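Local structure of conserved hypothetical secreted protein (Helicobacter pylori, 4RNZ) at residues A187-E192 against L314-T319; K196-S201 against D223-H228; S230-A235 against L262-M267; K251-H256 against S268-G273. The protein is a cell shape-determining zinc metallopeptidase of the M23B family and probably acts as an endopeptidase on peptidoglycan. All coordinates share one frame; numbering follows the deposited sequence.

Overall arrangement
Interactions 3 and 4 lie wholly in the M23 peptidase region, and interaction 2 joins K196-S201 to it. Interaction 1 borders it. Interaction 2 is closest to the active site, because D223 binds the zinc ion. The Y264 side chain of interaction 3 and the V252 side chain of interaction 4 are each about 11 Å from the zinc. Interactions 3 and 4 have centres about 7 Å apart and share the pairing of strands 252-257 and 260-267. Interaction 1 closes a long loop of chain around the other three. It touches interaction 2 through I317 and L314 on Y224, and interaction 3 through L191 on L262. Its I317 side chain is about 14 Å from the zinc.

Interaction 1: residues A187-E192 against L314-T319; sequences AGFLLE and LGYIRT
F189 turns the edge of its ring toward the face of the Y316 ring in an offset edge-to-face pair, with planes at 70°. The nearest ring atoms are F189 CD2 and Y316 CE1, 3.8 Å apart. The edge of the Y316 ring in turn meets F189 O, which lies 3.4 Å from Y316 CD1. Y316 also meets the ring of H177. The guanidinium of R318 has the CA of Y316 over one face, and G188 C and F189 N lie at its edge. R318 NH2 donates to F189 O at 2.9 Å, from a position tilted out of the carbonyl plane. The chain of R318 bends at chi2 (-138°) to bring the group here, but it is poorly ordered. Its NH1 forms a salt bridge with E185.

The backbones are tied by L191 N donating to Y316 O at 3.0 Å. Beside this bond the CD1 branch of L191 rests on Y316 CB at 3.6 Å. L191 CB also meets I317 CG1. L191 O receives a CA-H contact from I317 CA at 3.4 Å, and a water joins L191 O to R318 O.

The contact joins two loops, one before strand 199-202 and one before helix 326-348, by packing and hydrogen bonds. L191 reaches V304 on strand 299-306 and L262 on strand 260-267, while I317 covers Y224 of strand 222-225.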
# COMPACT_ATOMS: atom_id res chain seq x y z
N ALA A 187 -1.17 -3.93 -15.34
CA ALA A 187 -0.99 -4.62 -14.08
C ALA A 187 -2.17 -4.38 -13.13
O ALA A 187 -1.99 -4.31 -11.94
CB ALA A 187 0.32 -4.16 -13.44
N GLY A 188 -3.37 -4.23 -13.69
CA GLY A 188 -4.57 -3.99 -12.91
C GLY A 188 -5.11 -5.27 -12.26
O GLY A 188 -4.50 -6.34 -12.34
N PHE A 189 -6.25 -5.12 -11.61
CA PHE A 189 -6.97 -6.21 -10.99
C PHE A 189 -8.42 -5.93 -11.28
O PHE A 189 -8.83 -4.79 -11.26
CB PHE A 189 -6.73 -6.21 -9.48
CG PHE A 189 -5.30 -6.47 -9.10
CD1 PHE A 189 -4.85 -7.77 -8.88
CD2 PHE A 189 -4.40 -5.42 -8.97
CE1 PHE A 189 -3.53 -8.03 -8.55
CE2 PHE A 189 -3.07 -5.67 -8.64
CZ PHE A 189 -2.63 -6.97 -8.43
N LEU A 190 -9.20 -6.95 -11.61
CA LEU A 190 -10.64 -6.75 -11.83
C LEU A 190 -11.27 -7.33 -10.58
O LEU A 190 -11.39 -8.54 -10.46
CB LEU A 190 -11.12 -7.48 -13.10
CG LEU A 190 -10.32 -7.19 -14.39
CD1 LEU A 190 -10.49 -8.28 -15.46
CD2 LEU A 190 -10.64 -5.82 -14.97
N LEU A 191 -11.60 -6.47 -9.65
CA LEU A 191 -12.25 -6.88 -8.42
C LEU A 191 -13.76 -6.89 -8.59
O LEU A 191 -14.30 -6.14 -9.39
CB LEU A 191 -11.88 -5.93 -7.29
CG LEU A 191 -10.41 -5.85 -6.91
CD1 LEU A 191 -10.29 -4.96 -5.69
CD2 LEU A 191 -9.87 -7.25 -6.64
N GLU A 192 -14.43 -7.72 -7.82
CA GLU A 192 -15.90 -7.80 -7.84
C GLU A 192 -16.41 -7.36 -6.49
O GLU A 192 -15.81 -7.65 -5.47
CB GLU A 192 -16.36 -9.24 -8.05
CG GLU A 192 -16.22 -9.70 -9.47
CD GLU A 192 -16.67 -11.14 -9.69
OE1 GLU A 192 -17.01 -11.86 -8.71
OE2 GLU A 192 -16.67 -11.55 -10.87
N LEU A 314 -13.19 0.85 -4.93
CA LEU A 314 -14.09 1.12 -6.03
C LEU A 314 -13.35 1.38 -7.33
O LEU A 314 -13.83 1.00 -8.40
CB LEU A 314 -15.01 2.28 -5.68
CG LEU A 314 -15.90 2.04 -4.45
CD1 LEU A 314 -16.98 3.11 -4.46
CD2 LEU A 314 -16.53 0.65 -4.36
N GLY A 315 -12.16 1.97 -7.25
CA GLY A 315 -11.32 2.14 -8.42
C GLY A 315 -10.98 0.87 -9.17
O GLY A 315 -10.65 0.92 -10.35
N TYR A 316 -11.04 -0.28 -8.50
CA TYR A 316 -10.72 -1.56 -9.13
C TYR A 316 -11.94 -2.41 -9.42
O TYR A 316 -11.79 -3.54 -9.94
CB TYR A 316 -9.85 -2.40 -8.22
CG TYR A 316 -8.40 -2.02 -8.16
CD1 TYR A 316 -7.51 -2.40 -9.17
CD2 TYR A 316 -7.91 -1.34 -7.05
CE1 TYR A 316 -6.17 -2.08 -9.09
CE2 TYR A 316 -6.57 -1.02 -6.96
CZ TYR A 316 -5.70 -1.39 -7.98
OH TYR A 316 -4.36 -1.06 -7.87
N ILE A 317 -13.12 -1.96 -9.02
CA ILE A 317 -14.33 -2.71 -9.37
C ILE A 317 -14.83 -2.19 -10.70
O ILE A 317 -15.30 -1.08 -10.80
CB ILE A 317 -15.38 -2.62 -8.26
CG1 ILE A 317 -14.82 -3.35 -7.03
CG2 ILE A 317 -16.68 -3.26 -8.72
CD1 ILE A 317 -15.72 -3.32 -5.82
N ARG A 318 -14.62 -2.97 -11.73
CA ARG A 318 -14.86 -2.59 -13.11
C ARG A 318 -14.80 -3.86 -13.90
O ARG A 318 -14.32 -4.85 -13.41
CB ARG A 318 -13.77 -1.66 -13.60
CG ARG A 318 -12.41 -2.32 -13.81
CD ARG A 318 -11.26 -1.46 -13.32
NE ARG A 318 -10.04 -2.20 -13.02
CZ ARG A 318 -8.90 -1.61 -12.68
NH1 ARG A 318 -8.86 -0.29 -12.62
NH2 ARG A 318 -7.79 -2.31 -12.44
N THR A 319 -15.21 -3.83 -15.15
CA THR A 319 -15.16 -5.01 -16.00
C THR A 319 -14.05 -4.95 -17.02
O THR A 319 -13.57 -5.96 -17.47
CB THR A 319 -16.46 -5.18 -16.78
OG1 THR A 319 -17.57 -5.06 -15.89
CG2 THR A 319 -16.48 -6.52 -17.39
O HOH W 1 -16.41 -6.00 -11.31

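Interaction 2: residues K196-S201 against D223-H228; sequences KYTRIS and DYAAKH. With ZN (zinc ion), chain B.
Y197 lays its ring obliquely against that of Y224, above an antiparallel strand pair that carries a zinc ligand of the M23 peptidase fold. The ring centres are 5.1 Å apart and the planes are turned by 36°. The closest atoms of the two rings are the CD1 carbons of Y197 and Y224, at 3.4 Å. The Y197 CG sits between the backbone N and the carbonyl carbon (chi1 62°), which places the ring beside Y224. I200 lies alongside Y224 and points the same way. Its CG1 approaches Y224 CD1 at 4.0 Å, so Y197 and I200 both pack on Y224.

I200 and Y224 form a non-hydrogen-bonded pair. The bonds fall around it. T198 N donates to A225 O at 2.8 Å, and A225 N donates to R199 O at 2.9 Å. S201 N donates to D223 O, and T198 OG1 adds a weak bond to A225 O. A225 CB is directed to the same side of the sheet as R199 and sits near T198 OG1.

D223 belongs to the H-x-x-x-D zinc motif that starts at H219. H219, H301 and E34 complete the zinc site, with E34 coming from the N-terminal region. D223 OD1 is bound to the zinc ion at 2.0 Å. The other carboxylate oxygen, D223 OD2, accepts a bond at 2.9 Å from a water that is also hydrogen-bonded to S201 OG.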
# COMPACT_ATOMS: atom_id res chain seq x y z
N LYS A 196 -23.94 -8.20 -1.32
CA LYS A 196 -25.11 -7.49 -1.82
C LYS A 196 -25.43 -6.40 -0.82
O LYS A 196 -25.87 -6.67 0.27
CB LYS A 196 -26.33 -8.41 -1.95
CG LYS A 196 -27.46 -7.74 -2.73
CD LYS A 196 -27.23 -7.93 -4.22
CE LYS A 196 -28.25 -7.20 -5.10
NZ LYS A 196 -27.98 -7.59 -6.52
N TYR A 197 -25.16 -5.16 -1.17
CA TYR A 197 -25.33 -4.06 -0.24
C TYR A 197 -26.61 -3.32 -0.56
O TYR A 197 -27.03 -3.32 -1.71
CB TYR A 197 -24.15 -3.11 -0.30
CG TYR A 197 -23.92 -2.43 -1.61
CD1 TYR A 197 -23.11 -3.00 -2.59
CD2 TYR A 197 -24.49 -1.19 -1.87
CE1 TYR A 197 -22.89 -2.35 -3.81
CE2 TYR A 197 -24.27 -0.52 -3.06
CZ TYR A 197 -23.46 -1.10 -4.02
OH TYR A 197 -23.27 -0.45 -5.20
N THR A 198 -27.18 -2.67 0.46
CA THR A 198 -28.35 -1.83 0.30
C THR A 198 -27.92 -0.42 -0.08
O THR A 198 -28.52 0.22 -0.95
CB THR A 198 -29.22 -1.83 1.57
OG1 THR A 198 -28.44 -1.46 2.70
CG2 THR A 198 -29.77 -3.23 1.83
N ARG A 199 -26.84 0.06 0.55
CA ARG A 199 -26.18 1.28 0.10
C ARG A 199 -24.74 1.28 0.65
O ARG A 199 -24.42 0.58 1.59
CB ARG A 199 -26.94 2.54 0.59
CG ARG A 199 -26.74 2.79 2.07
CD ARG A 199 -27.77 3.69 2.73
NE ARG A 199 -27.34 3.91 4.10
CZ ARG A 199 -26.48 4.85 4.49
NH1 ARG A 199 -25.99 5.73 3.62
NH2 ARG A 199 -26.13 4.93 5.77
N ILE A 200 -23.89 2.10 0.05
CA ILE A 200 -22.56 2.34 0.59
C ILE A 200 -22.76 3.37 1.70
O ILE A 200 -23.15 4.48 1.43
CB ILE A 200 -21.63 2.84 -0.52
CG1 ILE A 200 -21.37 1.65 -1.45
CG2 ILE A 200 -20.35 3.44 0.04
CD1 ILE A 200 -20.51 1.93 -2.66
N SER A 201 -22.59 2.98 2.96
CA SER A 201 -22.79 3.92 4.08
C SER A 201 -21.59 4.83 4.33
O SER A 201 -21.70 5.84 4.99
CB SER A 201 -23.15 3.19 5.37
OG SER A 201 -22.17 2.23 5.66
N ASP A 223 -17.59 0.99 3.40
CA ASP A 223 -18.58 0.37 4.28
C ASP A 223 -19.83 0.10 3.46
O ASP A 223 -20.44 1.02 2.90
CB ASP A 223 -18.90 1.27 5.48
CG ASP A 223 -17.76 1.32 6.48
OD1 ASP A 223 -16.84 0.50 6.38
OD2 ASP A 223 -17.79 2.18 7.36
N TYR A 224 -20.17 -1.18 3.37
CA TYR A 224 -21.33 -1.62 2.60
C TYR A 224 -22.39 -1.97 3.60
O TYR A 224 -22.21 -2.92 4.37
CB TYR A 224 -21.02 -2.87 1.81
CG TYR A 224 -20.11 -2.73 0.60
CD1 TYR A 224 -20.54 -2.12 -0.58
CD2 TYR A 224 -18.82 -3.29 0.61
CE1 TYR A 224 -19.71 -2.03 -1.68
CE2 TYR A 224 -18.00 -3.21 -0.48
CZ TYR A 224 -18.45 -2.59 -1.63
OH TYR A 224 -17.60 -2.53 -2.72
N ALA A 225 -23.47 -1.20 3.65
CA ALA A 225 -24.61 -1.55 4.51
C ALA A 225 -25.27 -2.80 3.93
O ALA A 225 -25.57 -2.86 2.75
CB ALA A 225 -25.60 -0.40 4.61
N ALA A 226 -25.42 -3.82 4.76
CA ALA A 226 -26.06 -5.04 4.35
C ALA A 226 -26.75 -5.69 5.52
O ALA A 226 -26.43 -5.42 6.66
CB ALA A 226 -25.05 -6.00 3.78
N LYS A 227 -27.65 -6.60 5.21
CA LYS A 227 -28.35 -7.38 6.22
C LYS A 227 -27.43 -8.30 6.96
O LYS A 227 -26.53 -8.94 6.38
CB LYS A 227 -29.46 -8.21 5.58
CG LYS A 227 -30.18 -9.13 6.55
CD LYS A 227 -31.55 -9.54 6.05
CE LYS A 227 -32.34 -10.23 7.14
NZ LYS A 227 -33.79 -10.14 6.84
N HIS A 228 -27.66 -8.41 8.26
CA HIS A 228 -26.91 -9.34 9.08
C HIS A 228 -27.05 -10.73 8.48
O HIS A 228 -28.16 -11.14 8.09
CB HIS A 228 -27.41 -9.31 10.53
CG HIS A 228 -26.56 -10.10 11.47
ND1 HIS A 228 -26.70 -11.46 11.62
CD2 HIS A 228 -25.53 -9.73 12.26
CE1 HIS A 228 -25.80 -11.90 12.48
NE2 HIS A 228 -25.07 -10.87 12.88
ZN ZN B . -15.18 1.09 7.27
O HOH W 2 -20.47 3.15 7.61

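Interaction 3: residues S230-A235 against L262-M267; sequences SLIHSA and LVYAHM
Y264 is the main bump of this contact. Its side chain projects from strand 260-267 into a hollow formed by I232, the backbone of H233 and S234, and A235. I232 forms one wall, with its CG2 branch 3.9 Å from Y264 CD2. The two side chains point opposite ways and lie flank to flank. The other branch of I232 fits elsewhere: its CD1 meets M267 CG at 3.8 Å. CG1 of I232 is anti to the carbonyl carbon and CG2 is anti to the backbone N (chi1 -59°), so the two branches diverge and serve different neighbours. M267 has an extended side chain and passes I232 at an angle.

Further along the same side of the ring, H233 O lies 4.0 Å from Y264 CE2. A235 closes the end beyond the hydroxyl. Its N donates to Y264 OH at 2.8 Å, with a nearly straight N-H...O angle of 165°. A235 CB presses on the same hydroxyl oxygen, Y264 OH, at 3.4 Å, and more loosely on L262 CD2. A water also hydrogen-bonds to Y264 OH at 2.8 Å and donates to S234 OG. The buried phenol oxygen is thus gripped by a backbone amide and a water. S234 OG is also bonded to S236 O.

The contact is buried between two sheets of the peptidase domain. Strand 231-233 is the edge of a three-stranded sheet beside strand 285-289, and strand 260-267 belongs to the larger sheet. Y264 also meets F302 of strand 299-306, I286 of strand 285-289 and I255 of strand 252-257.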
# COMPACT_ATOMS: atom_id res chain seq x y z
N SER A 230 -25.75 -11.66 5.55
CA SER A 230 -25.53 -11.61 4.11
C SER A 230 -24.20 -12.31 3.72
O SER A 230 -23.18 -12.18 4.40
CB SER A 230 -25.50 -10.15 3.63
OG SER A 230 -26.75 -9.50 3.79
N LEU A 231 -24.22 -13.08 2.64
CA LEU A 231 -23.04 -13.75 2.17
C LEU A 231 -21.96 -12.77 1.69
O LEU A 231 -22.26 -11.81 0.98
CB LEU A 231 -23.37 -14.72 1.06
CG LEU A 231 -24.35 -15.84 1.44
CD1 LEU A 231 -24.41 -16.85 0.32
CD2 LEU A 231 -23.95 -16.50 2.75
N ILE A 232 -20.72 -13.05 2.08
CA ILE A 232 -19.55 -12.29 1.66
C ILE A 232 -18.71 -13.20 0.80
O ILE A 232 -18.39 -14.34 1.19
CB ILE A 232 -18.72 -11.79 2.85
CG1 ILE A 232 -19.59 -10.91 3.77
CG2 ILE A 232 -17.50 -10.99 2.37
CD1 ILE A 232 -18.98 -10.65 5.14
N HIS A 233 -18.40 -12.72 -0.40
CA HIS A 233 -17.65 -13.44 -1.39
C HIS A 233 -16.34 -12.72 -1.65
O HIS A 233 -16.30 -11.48 -1.71
CB HIS A 233 -18.43 -13.49 -2.70
CG HIS A 233 -19.73 -14.23 -2.62
ND1 HIS A 233 -19.92 -15.45 -3.23
CD2 HIS A 233 -20.89 -13.93 -2.00
CE1 HIS A 233 -21.15 -15.88 -2.97
NE2 HIS A 233 -21.76 -14.97 -2.24
N SER A 234 -15.27 -13.47 -1.84
CA SER A 234 -13.96 -12.87 -2.14
C SER A 234 -13.99 -12.07 -3.43
O SER A 234 -14.43 -12.57 -4.47
CB SER A 234 -12.88 -13.96 -2.28
OG SER A 234 -11.61 -13.37 -2.56
N ALA A 235 -13.49 -10.85 -3.38
CA ALA A 235 -13.46 -9.99 -4.56
C ALA A 235 -12.42 -10.42 -5.56
O ALA A 235 -12.40 -9.90 -6.68
CB ALA A 235 -13.19 -8.56 -4.16
N LEU A 262 -6.43 -7.54 0.80
CA LEU A 262 -7.87 -7.27 0.77
C LEU A 262 -8.46 -7.66 2.12
O LEU A 262 -8.26 -8.76 2.60
CB LEU A 262 -8.54 -8.04 -0.38
CG LEU A 262 -8.10 -7.65 -1.80
CD1 LEU A 262 -6.93 -8.50 -2.27
CD2 LEU A 262 -9.23 -7.79 -2.81
N VAL A 263 -9.19 -6.72 2.73
CA VAL A 263 -9.68 -6.86 4.10
C VAL A 263 -11.21 -6.89 4.12
O VAL A 263 -11.82 -6.02 3.54
CB VAL A 263 -9.19 -5.67 4.94
CG1 VAL A 263 -9.87 -5.59 6.30
CG2 VAL A 263 -7.67 -5.75 5.08
N TYR A 264 -11.79 -7.86 4.81
CA TYR A 264 -13.23 -8.03 4.90
C TYR A 264 -13.61 -8.13 6.36
O TYR A 264 -13.40 -9.18 6.96
CB TYR A 264 -13.62 -9.35 4.23
CG TYR A 264 -13.20 -9.45 2.80
CD1 TYR A 264 -11.91 -9.82 2.45
CD2 TYR A 264 -14.10 -9.18 1.78
CE1 TYR A 264 -11.52 -9.91 1.12
CE2 TYR A 264 -13.72 -9.27 0.45
CZ TYR A 264 -12.44 -9.65 0.13
OH TYR A 264 -12.07 -9.72 -1.19
N ALA A 265 -14.17 -7.06 6.92
CA ALA A 265 -14.34 -6.95 8.37
C ALA A 265 -15.79 -6.81 8.81
O ALA A 265 -16.67 -6.43 8.04
CB ALA A 265 -13.51 -5.79 8.91
N HIS A 266 -15.97 -7.07 10.11
CA HIS A 266 -17.22 -7.07 10.83
C HIS A 266 -18.07 -8.31 10.54
O HIS A 266 -19.28 -8.23 10.57
CB HIS A 266 -18.02 -5.79 10.57
CG HIS A 266 -17.27 -4.54 10.91
ND1 HIS A 266 -16.90 -4.22 12.20
CD2 HIS A 266 -16.81 -3.53 10.14
CE1 HIS A 266 -16.25 -3.08 12.20
NE2 HIS A 266 -16.17 -2.64 10.96
N MET A 267 -17.44 -9.44 10.29
CA MET A 267 -18.18 -10.62 9.92
C MET A 267 -18.89 -11.22 11.14
O MET A 267 -18.41 -11.08 12.26
CB MET A 267 -17.24 -11.67 9.32
CG MET A 267 -16.57 -11.25 8.04
SD MET A 267 -15.94 -12.71 7.23
CE MET A 267 -15.00 -11.87 5.97
O HOH W 3 -9.90 -11.29 -1.91

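Interaction 4: residues K251-H256 against S268-G273; sequences KVVEIH and SAFANG
F270 joins two antiparallel sheets of the M23 peptidase domain. It stands on strand 269-270, an edge of the three-stranded sheet. It packs on V252 and V253 of strand 252-257, in the larger sheet, and on K251 at the corner before it. The far end of the ring, CZ, lies 3.5 Å from K251 CB. CG and CD of the extended lysine chain continue along the ring near CE2, and K251 CG approaches F270 CZ at 3.7 Å. The lysine therefore contributes its aliphatic part, and the two side chains cross at a slant. CG of F270 is anti to its own carbonyl carbon (chi1 -53°), which sends the ring across to the other strand.

The other end of the ring meets V253. Its CG2 branch is 3.6 Å from F270 CD1, and the two side chains overlap with their directions reversed. Between these contacts the backbone of V252 meets the ring: V252 N lies at its edge, in plane, and V252 O is 3.6 Å from F270 CE1. M243 of strand 238-243 also touches F270, and V253 packs on M267 and L274.

Further along, the extended chain carries the ammonium of K251 past the ring to the turn that precedes strand 269-270. There K251 NZ donates to S268 O at 3.1 Å, approaching from above the carbonyl plane, 49° out of it.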
# COMPACT_ATOMS: atom_id res chain seq x y z
N LYS A 251 -14.64 -9.72 13.61
CA LYS A 251 -14.12 -10.82 12.79
C LYS A 251 -13.73 -10.32 11.41
O LYS A 251 -14.50 -9.62 10.75
CB LYS A 251 -15.13 -11.97 12.65
CG LYS A 251 -15.30 -12.78 13.93
CD LYS A 251 -16.28 -13.92 13.78
CE LYS A 251 -16.86 -14.30 15.13
NZ LYS A 251 -17.79 -15.44 14.93
N VAL A 252 -12.55 -10.73 10.96
CA VAL A 252 -12.00 -10.23 9.73
C VAL A 252 -11.17 -11.30 9.01
O VAL A 252 -10.53 -12.17 9.62
CB VAL A 252 -11.20 -8.93 10.00
CG1 VAL A 252 -10.16 -9.15 11.09
CG2 VAL A 252 -10.52 -8.43 8.74
N VAL A 253 -11.24 -11.27 7.69
CA VAL A 253 -10.41 -12.11 6.84
C VAL A 253 -9.59 -11.17 5.99
O VAL A 253 -10.11 -10.16 5.49
CB VAL A 253 -11.28 -12.97 5.88
CG1 VAL A 253 -10.42 -13.67 4.82
CG2 VAL A 253 -12.11 -13.97 6.67
N GLU A 254 -8.33 -11.53 5.81
CA GLU A 254 -7.40 -10.79 4.97
C GLU A 254 -6.87 -11.76 3.96
O GLU A 254 -6.50 -12.88 4.30
CB GLU A 254 -6.26 -10.19 5.82
CG GLU A 254 -6.78 -9.32 6.96
CD GLU A 254 -5.69 -8.49 7.64
OE1 GLU A 254 -4.51 -8.65 7.26
OE2 GLU A 254 -6.02 -7.69 8.54
N ILE A 255 -6.89 -11.34 2.70
CA ILE A 255 -6.46 -12.14 1.58
C ILE A 255 -5.41 -11.36 0.80
O ILE A 255 -5.55 -10.15 0.61
CB ILE A 255 -7.67 -12.47 0.67
CG1 ILE A 255 -8.56 -13.50 1.36
CG2 ILE A 255 -7.21 -12.98 -0.70
CD1 ILE A 255 -10.02 -13.47 0.90
N HIS A 256 -4.38 -12.07 0.34
CA HIS A 256 -3.29 -11.47 -0.42
C HIS A 256 -3.24 -11.99 -1.84
O HIS A 256 -3.42 -13.19 -2.09
CB HIS A 256 -1.94 -11.78 0.21
CG HIS A 256 -1.79 -11.24 1.59
ND1 HIS A 256 -2.46 -11.77 2.67
CD2 HIS A 256 -1.04 -10.23 2.07
CE1 HIS A 256 -2.13 -11.10 3.76
NE2 HIS A 256 -1.26 -10.17 3.43
N SER A 268 -20.03 -11.87 10.91
CA SER A 268 -20.70 -12.64 11.97
C SER A 268 -20.12 -14.04 12.00
O SER A 268 -20.16 -14.70 13.03
CB SER A 268 -22.22 -12.66 11.80
OG SER A 268 -22.60 -13.11 10.51
N ALA A 269 -19.53 -14.49 10.90
CA ALA A 269 -18.99 -15.85 10.81
C ALA A 269 -18.09 -16.01 9.60
O ALA A 269 -18.28 -15.34 8.58
CB ALA A 269 -20.14 -16.86 10.73
N PHE A 270 -17.13 -16.93 9.71
CA PHE A 270 -16.27 -17.30 8.60
C PHE A 270 -16.86 -18.53 7.92
O PHE A 270 -17.57 -19.30 8.57
CB PHE A 270 -14.86 -17.65 9.10
CG PHE A 270 -14.25 -16.59 9.97
CD1 PHE A 270 -13.96 -15.33 9.44
CD2 PHE A 270 -13.93 -16.84 11.30
CE1 PHE A 270 -13.40 -14.34 10.23
CE2 PHE A 270 -13.36 -15.86 12.10
CZ PHE A 270 -13.09 -14.61 11.56
N ALA A 271 -16.56 -18.73 6.65
CA ALA A 271 -17.00 -19.93 5.94
C ALA A 271 -16.33 -21.16 6.55
O ALA A 271 -15.14 -21.14 6.80
CB ALA A 271 -16.64 -19.85 4.46
N ASN A 272 -17.10 -22.23 6.73
CA ASN A 272 -16.55 -23.52 7.14
C ASN A 272 -15.29 -23.95 6.39
O ASN A 272 -15.26 -24.00 5.16
CB ASN A 272 -17.60 -24.62 7.00
CG ASN A 272 -17.21 -25.89 7.75
OD1 ASN A 272 -16.43 -26.71 7.25
ND2 ASN A 272 -17.72 -26.04 8.96
N GLY A 273 -14.23 -24.27 7.13
CA GLY A 273 -13.03 -24.80 6.52
C GLY A 273 -12.08 -23.76 5.97
O GLY A 273 -10.97 -24.09 5.55